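PDB 5U1T: separin from Saccharomyces cerevisiae, which cleaves the Mcd1/Scc1 subunit of cohesin at the onset of anaphase, acting as a caspase-like cysteine protease that securin keeps inactive for most of the cell cycle. Local coordinates for residues I831-L836 and I872-M877; F838-Y843 and C850-T855. One frame throughout, in Å; residues are numbered along the deposited sequence.

Interaction 1 (I831-L836 and I872-M877); sequences IVYRCL and ITSLTM
Arg834 reaches from helix 829-845 to Thr873 and Ser874 in the first turn of helix 872-881, a polar bridge between two helices in the helical part of separase. The segments run in roughly the same direction, 37° apart, but their axes come no nearer than 11.2 Å, and long side chains have to span the distance. The arginine does so with a bend at its second torsion (chi2 -53°), which turns the rest of the chain across toward residues 872-877.

Its guanidinium grips one hydroxyl side-on. Arg834 NE and NH2 both donate to Ser874 OG, each at 3.0 Å, and that oxygen lies in the guanidinium plane, which limits how far the flat group can turn about its chain. NH2 makes a further, weak and strongly bent bond to Thr873 OG1 (3.0 Å, N-H...O angle 127°). Both hydroxyls are held by one carboxylate, each through its own oxygen: Ser874 OG, which with two N-H groups donated to it can give its own proton away, is hydrogen-bonded to Asp871 OD2, and Thr873 OG1 to Asp871 OD1. Between Asp871 OD2 and Arg834 NH2 there is also an ion pair, though a long and weak one.

Met877 adds the apolar component. Its chain, extended beyond CG, passes at about a right angle to the arginine and sets SD over one face of the guanidinium, toward the rim. Tyr833, whose ring also meets that of Phe863 on helix 849-863, turns its ring edge to the same methionine, with OH 4.0 Å from Met877 CB. At the far end of the methionine, CE rests 3.6 Å from Arg834 NH1.

Interaction 2 (F838-Y843 and C850-T855); sequences FLHRYY and CLQNIT
Around Tyr843 and Gln852, whose CA atoms are 5.0 Å apart, segments 838-843 and 850-855 pack as the two arms of an antiparallel helical hairpin, their axes approaching to 8.4 Å at an angle of 156°.

Tyr843 fills much of the interface. Leu851 lies over one face of its ring in a CH-pi contact, with CB 3.6 Å from the ring centroid and nearly on the ring normal (15° off it). Farther along the same leucine, CD1 follows the ring outward to CZ. Thr855 meets the ring differently: its CG2 comes to the edge, 3.7 Å from Tyr843 CE2, so that one aromatic group is packed by two residues a helical turn apart.

The threonine's two branches divide the work. With chi1 at 62°, OG1 sits between the backbone N and the carbonyl carbon and turns back along its own helix to donate to Leu851 O (3.0 Å), which also accepts the Thr855 N-H. The hydroxyl's polarity is thereby met within the helix, while OG1 still packs beside His840 CB. The imidazole, swung out on a CG anti to the backbone N, presents its edge to the other arm, where the backbone O of Gln852 lies in the ring plane near His840 CD2. Gln852 CB in turn meets Tyr843 CB at 3.9 Å.

Beyond this interface, helix 829-845 is covered by two earlier helices: Phe838 stacks on Phe797 of helix 782-805, while Leu839 and Tyr842 lean on helix 809-825, where Tyr842 OH is hydrogen-bonded to Glu813.

Overall arrangement
Read from the N terminus, the chain enters helix 829-845, which supplies the first half of both contacts: residues 831-836 for interaction 1, then residues 838-843 for interaction 2. After a tight turn, helix 849-863 comes back and interaction 2 closes first, with only six residues between its segments. The chain then continues to helix 872-881, where interaction 1 closes a wider, largely helical loop that encloses the smaller one without crossing it. Centred about 14 Å apart, the two contacts tie successive parts of one helix to the two helices that follow it in the chain, joining three consecutive helices of the helical region.

Interaction 1 (I831-L836 and I872-M877)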
# COMPACT_ATOMS: atom_id res chain seq x y z
N ILE A 831 2.74 10.96 1.05
CA ILE A 831 2.47 10.49 -0.30
C ILE A 831 2.53 11.65 -1.28
O ILE A 831 3.13 11.54 -2.34
CB ILE A 831 1.12 9.78 -0.41
CG1 ILE A 831 1.07 8.59 0.55
CG2 ILE A 831 0.90 9.29 -1.83
CD1 ILE A 831 2.03 7.46 0.19
N VAL A 832 1.91 12.76 -0.91
CA VAL A 832 1.94 13.96 -1.72
C VAL A 832 3.39 14.42 -1.93
O VAL A 832 3.78 14.72 -3.06
CB VAL A 832 1.10 15.08 -1.08
CG1 VAL A 832 1.29 16.39 -1.81
CG2 VAL A 832 -0.36 14.68 -1.09
N TYR A 833 4.18 14.45 -0.86
CA TYR A 833 5.58 14.84 -1.01
C TYR A 833 6.32 13.91 -1.97
O TYR A 833 6.91 14.38 -2.94
CB TYR A 833 6.33 14.87 0.32
CG TYR A 833 7.79 15.17 0.05
CD1 TYR A 833 8.16 16.41 -0.46
CD2 TYR A 833 8.77 14.19 0.19
CE1 TYR A 833 9.47 16.69 -0.78
CE2 TYR A 833 10.09 14.47 -0.14
CZ TYR A 833 10.43 15.72 -0.62
OH TYR A 833 11.73 16.03 -0.95
N ARG A 834 6.32 12.62 -1.69
CA ARG A 834 7.07 11.66 -2.48
C ARG A 834 6.70 11.73 -3.95
O ARG A 834 7.58 11.62 -4.83
CB ARG A 834 6.87 10.23 -1.98
CG ARG A 834 7.54 9.92 -0.69
CD ARG A 834 9.00 10.27 -0.70
NE ARG A 834 9.59 10.03 0.60
CZ ARG A 834 10.15 8.88 0.97
NH1 ARG A 834 10.22 7.88 0.11
NH2 ARG A 834 10.66 8.74 2.20
N CYS A 835 5.42 11.92 -4.24
CA CYS A 835 4.99 11.99 -5.63
C CYS A 835 5.50 13.27 -6.29
O CYS A 835 5.94 13.25 -7.44
CB CYS A 835 3.47 11.93 -5.74
SG CYS A 835 2.77 10.31 -5.48
N LEU A 836 5.44 14.38 -5.57
CA LEU A 836 5.95 15.63 -6.11
C LEU A 836 7.47 15.58 -6.31
O LEU A 836 7.98 16.22 -7.23
CB LEU A 836 5.58 16.80 -5.20
CG LEU A 836 4.11 17.23 -5.29
CD1 LEU A 836 3.80 18.32 -4.27
CD2 LEU A 836 3.79 17.67 -6.71
N ILE A 872 14.44 10.14 7.59
CA ILE A 872 15.72 10.48 6.97
C ILE A 872 15.66 10.30 5.45
O ILE A 872 16.24 11.08 4.72
CB ILE A 872 16.90 9.66 7.56
CG1 ILE A 872 18.23 10.14 6.98
CG2 ILE A 872 16.74 8.17 7.31
CD1 ILE A 872 18.45 11.64 7.05
N THR A 873 14.91 9.31 4.98
CA THR A 873 14.80 9.08 3.55
C THR A 873 14.01 10.21 2.84
O THR A 873 14.32 10.54 1.70
CB THR A 873 14.18 7.69 3.24
OG1 THR A 873 12.88 7.58 3.81
CG2 THR A 873 15.04 6.58 3.81
N SER A 874 13.02 10.83 3.49
CA SER A 874 12.41 12.02 2.90
C SER A 874 13.30 13.25 2.99
O SER A 874 13.21 14.14 2.15
CB SER A 874 11.07 12.36 3.56
OG SER A 874 10.03 11.52 3.13
N LEU A 875 14.14 13.33 4.02
CA LEU A 875 15.01 14.49 4.23
C LEU A 875 16.13 14.52 3.20
O LEU A 875 16.42 15.58 2.62
CB LEU A 875 15.60 14.49 5.64
CG LEU A 875 16.59 15.62 5.91
CD1 LEU A 875 15.95 17.00 5.90
CD2 LEU A 875 17.34 15.37 7.20
N THR A 876 16.77 13.37 2.97
CA THR A 876 17.83 13.30 1.99
C THR A 876 17.27 13.61 0.59
O THR A 876 17.92 14.28 -0.20
CB THR A 876 18.54 11.94 2.00
OG1 THR A 876 17.59 10.90 1.82
CG2 THR A 876 19.26 11.76 3.33
N MET A 877 16.04 13.15 0.32
CA MET A 877 15.39 13.51 -0.93
C MET A 877 15.18 15.02 -1.03
O MET A 877 15.36 15.62 -2.08
CB MET A 877 14.06 12.81 -1.08
CG MET A 877 14.18 11.32 -1.29
SD MET A 877 12.57 10.54 -1.49
CE MET A 877 13.10 8.85 -1.73

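Interaction 2 (F838-Y843 and C850-T855)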
# COMPACT_ATOMS: atom_id res chain seq x y z
N PHE A 838 9.14 12.85 -7.07
CA PHE A 838 9.28 12.02 -8.25
C PHE A 838 8.95 12.78 -9.54
O PHE A 838 9.73 12.75 -10.48
CB PHE A 838 8.39 10.79 -8.15
CG PHE A 838 8.51 9.87 -9.31
CD1 PHE A 838 9.50 8.90 -9.33
CD2 PHE A 838 7.65 9.98 -10.39
CE1 PHE A 838 9.62 8.04 -10.40
CE2 PHE A 838 7.77 9.14 -11.47
CZ PHE A 838 8.75 8.16 -11.47
N LEU A 839 7.81 13.46 -9.57
CA LEU A 839 7.41 14.18 -10.76
C LEU A 839 8.45 15.25 -11.09
O LEU A 839 8.74 15.54 -12.26
CB LEU A 839 6.02 14.79 -10.58
CG LEU A 839 4.87 13.80 -10.76
CD1 LEU A 839 3.56 14.44 -10.44
CD2 LEU A 839 4.84 13.26 -12.17
N HIS A 840 9.03 15.82 -10.05
CA HIS A 840 10.01 16.86 -10.26
C HIS A 840 11.22 16.30 -10.99
O HIS A 840 11.70 16.90 -11.95
CB HIS A 840 10.42 17.49 -8.95
CG HIS A 840 11.60 18.38 -9.08
ND1 HIS A 840 12.88 17.96 -8.78
CD2 HIS A 840 11.71 19.66 -9.49
CE1 HIS A 840 13.73 18.95 -8.99
NE2 HIS A 840 13.04 20.00 -9.42
N ARG A 841 11.73 15.15 -10.54
CA ARG A 841 12.81 14.47 -11.24
C ARG A 841 12.39 14.17 -12.68
O ARG A 841 13.18 14.30 -13.61
CB ARG A 841 13.21 13.17 -10.52
CG ARG A 841 14.20 12.29 -11.31
CD ARG A 841 14.48 10.97 -10.56
NE ARG A 841 15.12 9.92 -11.36
CZ ARG A 841 16.44 9.82 -11.58
NH1 ARG A 841 16.91 8.82 -12.33
NH2 ARG A 841 17.30 10.71 -11.06
N TYR A 842 11.13 13.80 -12.86
CA TYR A 842 10.68 13.44 -14.19
C TYR A 842 10.69 14.67 -15.10
O TYR A 842 11.02 14.57 -16.27
CB TYR A 842 9.28 12.82 -14.13
CG TYR A 842 8.66 12.71 -15.50
CD1 TYR A 842 9.14 11.79 -16.42
CD2 TYR A 842 7.62 13.55 -15.89
CE1 TYR A 842 8.60 11.69 -17.67
CE2 TYR A 842 7.07 13.46 -17.13
CZ TYR A 842 7.57 12.52 -18.02
OH TYR A 842 7.03 12.42 -19.27
N TYR A 843 10.33 15.83 -14.56
CA TYR A 843 10.27 17.05 -15.35
C TYR A 843 11.67 17.52 -15.66
O TYR A 843 11.90 18.20 -16.66
CB TYR A 843 9.46 18.14 -14.63
CG TYR A 843 7.99 17.81 -14.66
CD1 TYR A 843 7.43 17.20 -15.78
CD2 TYR A 843 7.16 18.07 -13.57
CE1 TYR A 843 6.10 16.88 -15.83
CE2 TYR A 843 5.81 17.74 -13.62
CZ TYR A 843 5.29 17.14 -14.76
OH TYR A 843 3.96 16.79 -14.84
N CYS A 850 9.44 24.44 -16.99
CA CYS A 850 8.44 25.22 -16.25
C CYS A 850 7.77 24.40 -15.14
O CYS A 850 7.69 24.83 -13.99
CB CYS A 850 7.40 25.79 -17.22
SG CYS A 850 5.95 26.64 -16.44
N LEU A 851 7.26 23.22 -15.50
CA LEU A 851 6.68 22.29 -14.54
C LEU A 851 7.72 21.89 -13.51
O LEU A 851 7.41 21.69 -12.33
CB LEU A 851 6.14 21.05 -15.25
CG LEU A 851 4.78 21.28 -15.92
CD1 LEU A 851 4.35 20.06 -16.72
CD2 LEU A 851 3.74 21.66 -14.88
N GLN A 852 8.96 21.80 -13.96
CA GLN A 852 10.10 21.53 -13.09
C GLN A 852 10.22 22.54 -11.94
O GLN A 852 10.46 22.17 -10.78
CB GLN A 852 11.36 21.52 -13.95
CG GLN A 852 12.57 21.04 -13.27
CD GLN A 852 13.79 21.22 -14.14
OE1 GLN A 852 14.90 21.47 -13.64
NE2 GLN A 852 13.60 21.10 -15.46
N ASN A 853 10.06 23.82 -12.26
CA ASN A 853 10.03 24.88 -11.26
C ASN A 853 8.82 24.80 -10.36
O ASN A 853 8.93 24.93 -9.15
CB ASN A 853 10.06 26.25 -11.93
CG ASN A 853 11.34 26.50 -12.66
OD1 ASN A 853 12.40 25.98 -12.27
ND2 ASN A 853 11.27 27.28 -13.74
N ILE A 854 7.65 24.62 -10.98
CA ILE A 854 6.41 24.56 -10.24
C ILE A 854 6.41 23.38 -9.28
O ILE A 854 5.96 23.52 -8.14
CB ILE A 854 5.20 24.47 -11.18
CG1 ILE A 854 4.86 25.86 -11.73
CG2 ILE A 854 4.01 23.87 -10.45
CD1 ILE A 854 3.91 25.84 -12.92
N THR A 855 6.91 22.22 -9.70
CA THR A 855 6.79 21.06 -8.82
C THR A 855 7.92 21.01 -7.80
O THR A 855 7.79 20.33 -6.78
CB THR A 855 6.74 19.73 -9.58
OG1 THR A 855 7.96 19.56 -10.30
CG2 THR A 855 5.58 19.70 -10.54